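Local coordinates for siderophore-interacting protein (Aeromonas hydrophila, PDB 6K2L) that probably acts as an FAD-dependent ferric-siderophore reductase, helping to release iron from siderophores taken up by the bacterium, at residues Phe216-Glu221 against Val243-Tyr248; Tyr139-Asp144 against Gly164-Leu169; Arg9-Thr14 against Leu35-Phe40. The protein carries 1 engineered substitution. All coordinates share one frame; numbering follows the deposited sequence.

Contact 1 (Phe216-Glu221 against Val243-Tyr248); sequences FWFGGE and VYAVPY. With FAD (flavin-adenine dinucleotide), chain C.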
loop_
_atom_site.group_PDB
_atom_site.type_symbol
_atom_site.label_atom_id
_atom_site.label_comp_id
_atom_site.label_asym_id
_atom_site.label_seq_id
_atom_site.Cartn_x
_atom_site.Cartn_y
_atom_site.Cartn_z
ATOM N N PHE A 216 -5.716 15.029 9.833
ATOM C CA PHE A 216 -4.512 15.734 10.240
ATOM C C PHE A 216 -3.506 14.728 10.779
ATOM O O PHE A 216 -3.838 13.916 11.639
ATOM C CB PHE A 216 -4.835 16.782 11.295
ATOM C CG PHE A 216 -5.819 17.817 10.835
ATOM C CD1 PHE A 216 -7.186 17.538 10.782
ATOM C CD2 PHE A 216 -5.382 19.078 10.465
ATOM C CE1 PHE A 216 -8.090 18.512 10.357
ATOM C CE2 PHE A 216 -6.288 20.058 10.039
ATOM C CZ PHE A 216 -7.640 19.770 9.981
ATOM N N TRP A 217 -2.291 14.761 10.245
ATOM C CA TRP A 217 -1.252 13.803 10.590
ATOM C C TRP A 217 -0.007 14.592 10.961
ATOM O O TRP A 217 0.576 15.267 10.106
ATOM C CB TRP A 217 -0.979 12.854 9.434
ATOM C CG TRP A 217 -0.143 11.665 9.789
ATOM C CD1 TRP A 217 -0.588 10.399 10.051
ATOM C CD2 TRP A 217 1.288 11.624 9.930
ATOM N NE1 TRP A 217 0.478 9.572 10.345
ATOM C CE2 TRP A 217 1.639 10.301 10.263
ATOM C CE3 TRP A 217 2.303 12.564 9.760
ATOM C CZ2 TRP A 217 2.961 9.900 10.432
ATOM C CZ3 TRP A 217 3.618 12.166 9.932
ATOM C CH2 TRP A 217 3.935 10.847 10.264
ATOM N N PHE A 218 0.370 14.534 12.242
ATOM C CA PHE A 218 1.539 15.205 12.794
ATOM C C PHE A 218 2.455 14.134 13.391
ATOM O O PHE A 218 2.050 13.404 14.304
ATOM C CB PHE A 218 1.112 16.231 13.853
ATOM C CG PHE A 218 0.001 17.175 13.399
ATOM C CD1 PHE A 218 0.093 17.857 12.191
ATOM C CD2 PHE A 218 -1.125 17.386 14.187
ATOM C CE1 PHE A 218 -0.924 18.728 11.777
ATOM C CE2 PHE A 218 -2.140 18.246 13.790
ATOM C CZ PHE A 218 -2.040 18.929 12.586
ATOM N N GLY A 219 3.671 14.009 12.843
ATOM C CA GLY A 219 4.657 13.083 13.364
ATOM C C GLY A 219 6.037 13.711 13.324
ATOM O O GLY A 219 6.204 14.853 12.927
ATOM N N GLY A 220 7.035 12.937 13.712
ATOM C CA GLY A 220 8.367 13.519 13.799
ATOM C C GLY A 220 8.670 14.093 15.169
ATOM O O GLY A 220 8.023 13.728 16.151
ATOM N N GLU A 221 9.609 15.026 15.241
ATOM C CA GLU A 221 10.105 15.554 16.513
ATOM C C GLU A 221 9.021 16.316 17.290
ATOM O O GLU A 221 8.111 16.925 16.723
ATOM C CB GLU A 221 11.302 16.470 16.263
ATOM C CG GLU A 221 12.269 16.550 17.426
ATOM C CD GLU A 221 11.934 17.681 18.361
ATOM O OE1 GLU A 221 11.248 18.627 17.918
ATOM O OE2 GLU A 221 12.353 17.626 19.535
ATOM N N VAL A 243 -7.320 13.190 13.909
ATOM C CA VAL A 243 -6.046 13.844 14.164
ATOM C C VAL A 243 -5.075 12.776 14.644
ATOM O O VAL A 243 -5.330 12.108 15.653
ATOM C CB VAL A 243 -6.150 14.973 15.204
ATOM C CG1 VAL A 243 -4.773 15.614 15.405
ATOM C CG2 VAL A 243 -7.177 16.016 14.785
ATOM N N TYR A 244 -3.979 12.601 13.919
ATOM C CA TYR A 244 -2.856 11.784 14.360
ATOM C C TYR A 244 -1.774 12.755 14.842
ATOM O O TYR A 244 -1.353 13.654 14.098
ATOM C CB TYR A 244 -2.397 10.883 13.210
ATOM C CG TYR A 244 -1.148 10.071 13.424
ATOM C CD1 TYR A 244 0.126 10.659 13.341
ATOM C CD2 TYR A 244 -1.231 8.699 13.645
ATOM C CE1 TYR A 244 1.279 9.897 13.504
ATOM C CE2 TYR A 244 -0.089 7.922 13.825
ATOM C CZ TYR A 244 1.160 8.524 13.755
ATOM O OH TYR A 244 2.294 7.753 13.913
ATOM N N ALA A 245 -1.368 12.626 16.103
ATOM C CA ALA A 245 -0.329 13.489 16.684
ATOM C C ALA A 245 0.543 12.614 17.570
ATOM O O ALA A 245 0.233 12.384 18.741
ATOM C CB ALA A 245 -0.914 14.662 17.458
ATOM N N VAL A 246 1.632 12.111 16.993
ATOM C CA VAL A 246 2.525 11.181 17.662
ATOM C C VAL A 246 3.927 11.767 17.549
ATOM O O VAL A 246 4.452 11.882 16.437
ATOM C CB VAL A 246 2.484 9.783 17.028
ATOM C CG1 VAL A 246 3.513 8.903 17.652
ATOM C CG2 VAL A 246 1.116 9.180 17.149
ATOM N N PRO A 247 4.572 12.163 18.647
ATOM C CA PRO A 247 5.964 12.636 18.537
ATOM C C PRO A 247 6.887 11.439 18.369
ATOM O O PRO A 247 6.862 10.501 19.168
ATOM C CB PRO A 247 6.204 13.378 19.858
ATOM C CG PRO A 247 4.845 13.355 20.602
ATOM C CD PRO A 247 4.068 12.220 20.032
ATOM N N TYR A 248 7.658 11.444 17.279
ATOM C CA TYR A 248 8.496 10.292 16.972
ATOM C C TYR A 248 9.752 10.274 17.832
ATOM O O TYR A 248 10.284 9.194 18.108
ATOM C CB TYR A 248 8.862 10.278 15.489
ATOM C CG TYR A 248 7.776 9.704 14.581
ATOM C CD1 TYR A 248 6.474 9.569 15.023
ATOM C CD2 TYR A 248 8.059 9.321 13.278
ATOM C CE1 TYR A 248 5.503 9.052 14.207
ATOM C CE2 TYR A 248 7.090 8.796 12.459
ATOM C CZ TYR A 248 5.816 8.660 12.922
ATOM O OH TYR A 248 4.829 8.122 12.117
HETATM P PA FAD C . 18.322 7.164 20.492
HETATM O O1A FAD C . 19.194 6.155 21.169
HETATM O O2A FAD C . 16.817 7.040 20.764
HETATM O O5B FAD C . 18.650 8.705 20.875
HETATM C C5B FAD C . 20.001 9.215 20.884
HETATM C C4B FAD C . 20.043 10.721 20.729
HETATM O O4B FAD C . 19.869 11.085 19.341
HETATM C C3B FAD C . 19.005 11.536 21.498
HETATM O O3B FAD C . 19.576 12.768 21.933
HETATM C C2B FAD C . 17.898 11.747 20.456
HETATM O O2B FAD C . 17.111 12.921 20.640
HETATM C C1B FAD C . 18.706 11.879 19.170
HETATM N N9A FAD C . 18.018 11.361 18.014
HETATM C C8A FAD C . 17.264 10.216 17.949
HETATM N N7A FAD C . 16.781 9.961 16.755
HETATM C C5A FAD C . 17.264 11.006 15.980
HETATM C C6A FAD C . 17.115 11.321 14.617
HETATM N N6A FAD C . 16.435 10.560 13.757
HETATM N N1A FAD C . 17.718 12.448 14.161
HETATM C C2A FAD C . 18.412 13.199 15.022
HETATM N N3A FAD C . 18.630 12.993 16.327
HETATM C C4A FAD C . 18.031 11.874 16.744
HETATM N N1 FAD C . 12.770 7.087 12.911
HETATM C C2 FAD C . 13.322 6.802 11.695
HETATM O O2 FAD C . 14.486 7.103 11.420
HETATM N N3 FAD C . 12.564 6.166 10.724
HETATM C C4 FAD C . 11.255 5.770 10.849
HETATM O O4 FAD C . 10.688 5.204 9.914
HETATM C C4X FAD C . 10.678 6.062 12.150
HETATM N N5 FAD C . 9.417 5.706 12.369
HETATM C C5X FAD C . 8.873 5.993 13.596
HETATM C C6 FAD C . 7.549 5.649 13.832
HETATM C C7 FAD C . 6.937 5.938 15.049
HETATM C C7M FAD C . 5.504 5.524 15.269
HETATM C C8 FAD C . 7.683 6.559 16.070
HETATM C C8M FAD C . 7.073 6.848 17.419
HETATM C C9 FAD C . 9.015 6.889 15.840
HETATM C C9A FAD C . 9.611 6.622 14.615
HETATM N N10 FAD C . 10.947 6.987 14.348
HETATM C C10 FAD C . 11.512 6.732 13.114
HETATM C "C1'" FAD C . 11.749 7.681 15.372
HETATM C "C2'" FAD C . 12.861 6.830 15.989
HETATM O "O2'" FAD C . 12.335 5.821 16.857
HETATM C "C3'" FAD C . 13.794 7.754 16.777
HETATM O "O3'" FAD C . 14.559 8.517 15.847
HETATM C "C4'" FAD C . 14.742 7.035 17.736
HETATM O "O4'" FAD C . 15.111 7.945 18.776
HETATM C "C5'" FAD C . 15.958 6.498 17.013
HETATM O "O5'" FAD C . 16.728 5.688 17.920
HETATM P P FAD C . 18.300 5.804 17.996
HETATM O O1P FAD C . 18.772 4.555 18.752
HETATM O O2P FAD C . 18.909 6.004 16.682
HETATM O O3P FAD C . 18.531 7.091 18.916
#

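Contact 2 (Tyr139-Asp144 against Gly164-Leu169); sequences YYMVGD and GHIALL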
loop_
_atom_site.group_PDB
_atom_site.type_symbol
_atom_site.label_atom_id
_atom_site.label_comp_id
_atom_site.label_asym_id
_atom_site.label_seq_id
_atom_site.Cartn_x
_atom_site.Cartn_y
_atom_site.Cartn_z
ATOM N N TYR A 139 -6.044 16.519 3.449
ATOM C CA TYR A 139 -4.958 15.923 4.227
ATOM C C TYR A 139 -3.950 16.996 4.626
ATOM O O TYR A 139 -3.428 17.720 3.771
ATOM C CB TYR A 139 -4.248 14.833 3.433
ATOM C CG TYR A 139 -5.052 13.592 3.224
ATOM C CD1 TYR A 139 -5.205 12.658 4.241
ATOM C CD2 TYR A 139 -5.645 13.337 1.988
ATOM C CE1 TYR A 139 -5.939 11.513 4.042
ATOM C CE2 TYR A 139 -6.401 12.197 1.762
ATOM C CZ TYR A 139 -6.545 11.280 2.788
ATOM O OH TYR A 139 -7.275 10.123 2.555
ATOM N N TYR A 140 -3.652 17.084 5.912
ATOM C CA TYR A 140 -2.729 18.096 6.418
ATOM C C TYR A 140 -1.698 17.398 7.281
ATOM O O TYR A 140 -2.031 16.922 8.373
ATOM C CB TYR A 140 -3.462 19.162 7.227
ATOM C CG TYR A 140 -4.590 19.797 6.474
ATOM C CD1 TYR A 140 -4.350 20.774 5.515
ATOM C CD2 TYR A 140 -5.897 19.397 6.699
ATOM C CE1 TYR A 140 -5.401 21.362 4.816
ATOM C CE2 TYR A 140 -6.935 19.963 6.017
ATOM C CZ TYR A 140 -6.694 20.933 5.072
ATOM O OH TYR A 140 -7.774 21.459 4.420
ATOM N N MET A 141 -0.443 17.389 6.823
ATOM C CA MET A 141 0.561 16.484 7.348
ATOM C C MET A 141 1.825 17.293 7.639
ATOM O O MET A 141 2.234 18.116 6.819
ATOM C CB MET A 141 0.813 15.384 6.316
ATOM C CG MET A 141 -0.403 14.423 6.086
ATOM S SD MET A 141 0.148 12.992 5.148
ATOM C CE MET A 141 -1.267 12.664 4.033
ATOM N N VAL A 142 2.456 17.070 8.792
ATOM C CA VAL A 142 3.729 17.714 9.112
ATOM C C VAL A 142 4.668 16.642 9.643
ATOM O O VAL A 142 4.230 15.697 10.311
ATOM C CB VAL A 142 3.563 18.883 10.123
ATOM C CG1 VAL A 142 4.893 19.403 10.579
ATOM C CG2 VAL A 142 2.744 20.049 9.524
ATOM N N GLY A 143 5.953 16.758 9.306
ATOM C CA GLY A 143 6.932 15.868 9.906
ATOM C C GLY A 143 8.353 16.290 9.590
ATOM O O GLY A 143 8.601 17.329 8.969
ATOM N N ASP A 144 9.295 15.460 10.042
ATOM C CA ASP A 144 10.704 15.633 9.748
ATOM C C ASP A 144 11.173 14.348 9.078
ATOM O O ASP A 144 10.344 13.513 8.701
ATOM C CB ASP A 144 11.493 15.998 11.021
ATOM C CG ASP A 144 11.408 14.914 12.138
ATOM O OD1 ASP A 144 11.251 13.704 11.839
ATOM O OD2 ASP A 144 11.530 15.273 13.332
ATOM N N GLY A 164 -4.767 18.931 0.037
ATOM C CA GLY A 164 -4.261 19.305 1.332
ATOM C C GLY A 164 -2.916 19.982 1.236
ATOM O O GLY A 164 -2.534 20.531 0.206
ATOM N N HIS A 165 -2.191 19.941 2.349
ATOM C CA HIS A 165 -0.881 20.552 2.453
ATOM C C HIS A 165 0.006 19.666 3.308
ATOM O O HIS A 165 -0.439 19.109 4.321
ATOM C CB HIS A 165 -0.955 21.950 3.073
ATOM C CG HIS A 165 -1.979 22.851 2.445
ATOM N ND1 HIS A 165 -1.711 23.627 1.337
ATOM C CD2 HIS A 165 -3.263 23.118 2.786
ATOM C CE1 HIS A 165 -2.784 24.325 1.019
ATOM N NE2 HIS A 165 -3.736 24.046 1.891
ATOM N N ILE A 166 1.267 19.565 2.898
ATOM C CA ILE A 166 2.308 18.853 3.614
ATOM C C ILE A 166 3.489 19.801 3.793
ATOM O O ILE A 166 3.909 20.468 2.838
ATOM C CB ILE A 166 2.722 17.578 2.847
ATOM C CG1 ILE A 166 1.509 16.661 2.707
ATOM C CG2 ILE A 166 3.895 16.879 3.545
ATOM C CD1 ILE A 166 1.742 15.498 1.815
ATOM N N ALA A 167 4.028 19.874 5.009
ATOM C CA ALA A 167 5.255 20.626 5.268
ATOM C C ALA A 167 6.267 19.709 5.949
ATOM O O ALA A 167 5.925 19.021 6.913
ATOM C CB ALA A 167 4.981 21.852 6.138
ATOM N N LEU A 168 7.515 19.710 5.478
ATOM C CA LEU A 168 8.553 18.898 6.108
ATOM C C LEU A 168 9.736 19.740 6.582
ATOM O O LEU A 168 10.213 20.605 5.852
ATOM C CB LEU A 168 9.043 17.842 5.147
ATOM C CG LEU A 168 7.970 16.860 4.652
ATOM C CD1 LEU A 168 8.518 16.011 3.526
ATOM C CD2 LEU A 168 7.486 15.976 5.783
ATOM N N LEU A 169 10.252 19.445 7.786
ATOM C CA LEU A 169 11.500 20.027 8.298
ATOM C C LEU A 169 12.648 19.017 8.155
ATOM O O LEU A 169 12.604 17.940 8.750
ATOM C CB LEU A 169 11.329 20.441 9.756
ATOM C CG LEU A 169 12.456 21.230 10.457
ATOM C CD1 LEU A 169 12.903 22.454 9.623
ATOM C CD2 LEU A 169 12.089 21.687 11.910
#

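Contact 3 (Arg9-Thr14 against Leu35-Phe40); sequences RPRLLT and LADYPF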
loop_
_atom_site.group_PDB
_atom_site.type_symbol
_atom_site.label_atom_id
_atom_site.label_comp_id
_atom_site.label_asym_id
_atom_site.label_seq_id
_atom_site.Cartn_x
_atom_site.Cartn_y
_atom_site.Cartn_z
ATOM N N ARG A 9 4.635 -13.385 15.379
ATOM C CA ARG A 9 5.890 -13.675 16.058
ATOM C C ARG A 9 6.994 -12.707 15.611
ATOM O O ARG A 9 6.985 -12.192 14.484
ATOM C CB ARG A 9 6.323 -15.117 15.775
ATOM C CG ARG A 9 6.846 -15.320 14.360
ATOM C CD ARG A 9 6.875 -16.765 13.924
ATOM N NE ARG A 9 7.350 -16.913 12.545
ATOM C CZ ARG A 9 6.570 -16.874 11.464
ATOM N NH1 ARG A 9 5.269 -16.677 11.592
ATOM N NH2 ARG A 9 7.095 -17.018 10.247
ATOM N N PRO A 10 7.960 -12.440 16.481
ATOM C CA PRO A 10 9.134 -11.685 16.039
ATOM C C PRO A 10 9.905 -12.505 15.018
ATOM O O PRO A 10 10.024 -13.724 15.141
ATOM C CB PRO A 10 9.941 -11.464 17.329
ATOM C CG PRO A 10 9.431 -12.480 18.293
ATOM C CD PRO A 10 8.013 -12.787 17.913
ATOM N N ARG A 11 10.406 -11.826 13.989
ATOM C CA ARG A 11 11.189 -12.478 12.948
ATOM C C ARG A 11 12.571 -11.853 12.853
ATOM O O ARG A 11 12.725 -10.634 12.993
ATOM C CB ARG A 11 10.503 -12.389 11.591
ATOM C CG ARG A 11 9.175 -13.055 11.541
ATOM C CD ARG A 11 8.346 -12.317 10.572
ATOM N NE ARG A 11 7.272 -13.118 9.984
ATOM C CZ ARG A 11 6.024 -13.105 10.429
ATOM N NH1 ARG A 11 5.715 -12.348 11.487
ATOM N NH2 ARG A 11 5.092 -13.831 9.811
ATOM N N LEU A 12 13.567 -12.696 12.620
ATOM C CA LEU A 12 14.930 -12.241 12.404
ATOM C C LEU A 12 15.149 -12.142 10.907
ATOM O O LEU A 12 15.034 -13.147 10.201
ATOM C CB LEU A 12 15.940 -13.195 13.037
ATOM C CG LEU A 12 17.338 -12.598 13.251
ATOM C CD1 LEU A 12 17.329 -11.506 14.340
ATOM C CD2 LEU A 12 18.356 -13.704 13.581
ATOM N N LEU A 13 15.416 -10.934 10.417
ATOM C CA LEU A 13 15.633 -10.709 8.998
ATOM C C LEU A 13 17.096 -10.394 8.753
ATOM O O LEU A 13 17.835 -10.008 9.669
ATOM C CB LEU A 13 14.755 -9.570 8.462
ATOM C CG LEU A 13 13.334 -9.501 9.035
ATOM C CD1 LEU A 13 12.621 -8.214 8.652
ATOM C CD2 LEU A 13 12.565 -10.688 8.567
ATOM N N THR A 14 17.495 -10.551 7.493
ATOM C CA THR A 14 18.846 -10.268 7.047
ATOM C C THR A 14 18.814 -9.080 6.089
ATOM O O THR A 14 17.869 -8.919 5.306
ATOM C CB THR A 14 19.448 -11.513 6.370
ATOM O OG1 THR A 14 19.513 -12.593 7.315
ATOM C CG2 THR A 14 20.847 -11.245 5.809
ATOM N N LEU A 35 9.054 -13.898 5.980
ATOM C CA LEU A 35 8.197 -12.783 5.593
ATOM C C LEU A 35 6.981 -13.224 4.781
ATOM O O LEU A 35 6.098 -12.398 4.529
ATOM C CB LEU A 35 8.998 -11.748 4.797
ATOM C CG LEU A 35 9.999 -10.972 5.658
ATOM C CD1 LEU A 35 10.702 -9.907 4.844
ATOM C CD2 LEU A 35 9.286 -10.385 6.878
ATOM N N ALA A 36 6.906 -14.506 4.407
ATOM C CA ALA A 36 5.855 -14.984 3.517
ATOM C C ALA A 36 4.462 -14.853 4.138
ATOM O O ALA A 36 3.494 -14.532 3.443
ATOM C CB ALA A 36 6.141 -16.434 3.128
ATOM N N ASP A 37 4.329 -15.082 5.440
ATOM C CA ASP A 37 3.038 -14.913 6.098
ATOM C C ASP A 37 2.935 -13.600 6.878
ATOM O O ASP A 37 2.009 -13.433 7.684
ATOM C CB ASP A 37 2.764 -16.092 7.028
ATOM C CG ASP A 37 3.903 -16.343 7.964
ATOM O OD1 ASP A 37 4.935 -15.678 7.769
ATOM O OD2 ASP A 37 3.786 -17.192 8.875
ATOM N N TYR A 38 3.862 -12.679 6.666
ATOM C CA TYR A 38 3.834 -11.413 7.387
ATOM C C TYR A 38 2.596 -10.623 6.978
ATOM O O TYR A 38 2.313 -10.515 5.781
ATOM C CB TYR A 38 5.105 -10.609 7.089
ATOM C CG TYR A 38 5.357 -9.474 8.058
ATOM C CD1 TYR A 38 5.961 -9.700 9.282
ATOM C CD2 TYR A 38 4.996 -8.172 7.738
ATOM C CE1 TYR A 38 6.190 -8.660 10.162
ATOM C CE2 TYR A 38 5.216 -7.137 8.603
ATOM C CZ TYR A 38 5.814 -7.380 9.813
ATOM O OH TYR A 38 6.022 -6.349 10.703
ATOM N N PRO A 39 1.840 -10.065 7.930
ATOM C CA PRO A 39 0.638 -9.285 7.584
ATOM C C PRO A 39 0.914 -8.109 6.647
ATOM O O PRO A 39 2.035 -7.600 6.545
ATOM C CB PRO A 39 0.140 -8.790 8.940
ATOM C CG PRO A 39 0.677 -9.771 9.918
ATOM C CD PRO A 39 1.971 -10.281 9.381
ATOM N N PHE A 40 -0.145 -7.663 5.975
ATOM C CA PHE A 40 -0.058 -6.586 4.980
ATOM C C PHE A 40 0.227 -5.221 5.622
ATOM O O PHE A 40 -0.678 -4.500 6.047
ATOM C CB PHE A 40 -1.345 -6.503 4.142
ATOM C CG PHE A 40 -1.916 -7.852 3.722
ATOM C CD1 PHE A 40 -1.768 -8.310 2.405
ATOM C CD2 PHE A 40 -2.626 -8.647 4.631
ATOM C CE1 PHE A 40 -2.303 -9.533 2.010
ATOM C CE2 PHE A 40 -3.158 -9.869 4.248
ATOM C CZ PHE A 40 -2.996 -10.310 2.935
#

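Contact 1 (Phe216-Glu221 against Val243-Tyr248)
Trp217 and Tyr244 lie side by side on one face of the sheet, pointing the same way, with the five-membered ring of the indole over the phenol ring in an offset stack. The centroids are 3.8 Å apart and the planes only 5° from parallel; the overlap is shifted toward the rims, with Trp217 NE1 3.2 Å from Tyr244 CD1. With CG anti to the backbone N in both residues (chi1 -168° and 173°), the paired side chains run alongside each other. Tyr248 crosses the tryptophan at about a right angle. Tyr248 OH meets the indole edge, 3.1 Å from Trp217 CZ2, and is hydrogen-bonded to Tyr244 OH at 3.1 Å, joining the three rings into a cluster. One face of the Tyr248 ring lies on the backbone of Gly219 and Gly220; the opposite face takes the dimethylbenzene part of the flavin, Tyr248 CG being 3.3 Å from FAD C9. On the other face of the sheet, Phe218 CE2 rests 4.1 Å from Val243 CG1. The backbones are in parallel register, starting with Tyr244 N to Phe216 O at 2.6 Å and ending beyond the strands with Tyr248 N to Gly220 O. Glu221 N-caps helix 222-235, which links the two strands in a beta-alpha-beta crossover whose carboxyl end forms part of the FAD pocket, as in ferredoxin-reductase-like flavoproteins.

Contact 2 (Tyr139-Asp144 against Gly164-Leu169)
The first beta-alpha-beta unit of the parallel-sheet domain, strand 138-144, helix 148-155 and strand 163-170, brings Tyr139-Asp144 and Gly164-Leu169 together as neighbouring parallel strands. Five backbone hydrogen bonds alternate between them, from His165 N to Tyr139 O at one end to Leu169 N to Gly143 O, 2.9 Å, at the other. Gly164 CA comes as close as 3.0 Å to Tyr139 O, an approach that the missing side chain permits. Tyr140 and His165 project alongside each other from one face and meet rim to rim: Tyr140 CE1 is 3.4 Å from His165 CD2, with the planes 24° apart and neither ring over the other. The polar ends are held elsewhere, Tyr140 OH by Glu210 N and His165 ND1, weakly, by Thr186 OG1. Further along that face, Val142 CG2 and Ala167 CB are a loose 4.4 Å apart, both residues packed against helix 198-205. The reverse face carries Met141 and Ile166, touching through Met141 CB and Ile166 CG1 at 3.9 Å. In Leu168, chi1 (-60°) and chi2 (170°) together bring the CD2 branch to Gly143, 3.6 Å from Gly143 O, where the opposing strand has no side chain; both Met141 and Leu168 pack on helix 148-155. At the carboxyl end, Asp144 CB lies 3.2 Å from Leu169 O, but the carboxylate turns away to Thr146 OG1 and Trp249 NE1. Across the pair, then, cohesion comes from the backbone ladder and apolar contacts, while the polar side-chain groups bond outside it, the Asp144 carboxylate to the loop that follows its own strand and to the indole of Trp249.

Contact 3 (Arg9-Thr14 against Leu35-Phe40)
Arg11 reaches from the start of strand 11-20 to Leu35, Asp37 and Tyr38. Its CB heads toward the opposing loop, and the chain bends at chi2 (149°). Arg11 CD then passes 4.3 Å from Leu35 CD2 and 3.8 Å from Tyr38 CD1. NE is hydrogen-bonded to Glu34 O, just before the turn. The guanidinium presents one face to the rim of the Tyr38 ring: Arg11 NH1 is 3.5 Å from Tyr38 CD1, the two planes being steep to each other at 79°, while NH1 itself bonds to Val7 O. At the tip, Arg11 NH2 gives a salt bridge of 2.8 Å to Asp37 OD1; the oxygen lies in the guanidinium plane, yet the nitrogen sits well above the carboxylate plane, 66° out of it. Arg9 covers the opposite face of the Arg11 guanidinium, offset toward the rim. Arg9 NH1 meets Asp37 OD2 on the syn side, somewhat out of the carboxylate plane, at 3.1 Å, so one carboxylate is shared by two arginines whose charges it probably helps to balance. Arg9 NH1 is also hydrogen-bonded to Pro6 O, and Glu34 OE2 adds a further salt bridge to Arg9 NE. Beside this polar group, Leu13 CD2 packs on Leu35 CD2 at 3.7 Å, the side chains crossing at about a right angle. Leu35 to Tyr38 form a type I beta turn, closed by Tyr38 N to Leu35 O. The arrangement is a salt-bridge network fastening the loop between strands 25-31 and 46-51 to the first strand of the antiparallel barrel of the FAD-binding domain.

How the contacts relate
Contacts 1 and 2 are neighbours in one parallel sheet, their centres about 10 Å apart, because strands 138-144 and 214-218 lie next to each other. They touch directly: Trp217 N is 2.9 Å from Tyr140 O, and Glu221 N lies 2.7 Å from Asp144 OD2, probably a hydrogen bond in each case, while the rings of Phe216 and Tyr140 also meet. Their carboxyl ends face the flavin, contact 1 through Tyr248 and contact 2 with the Asp144 side chain about 6 Å from FAD. Contact 3 belongs to the barrel on the opposite side of the chain's centre, about 26 Å from contact 1 and about 30 Å from contact 2 between centres; its Tyr38 side chain remains about 12 Å from FAD.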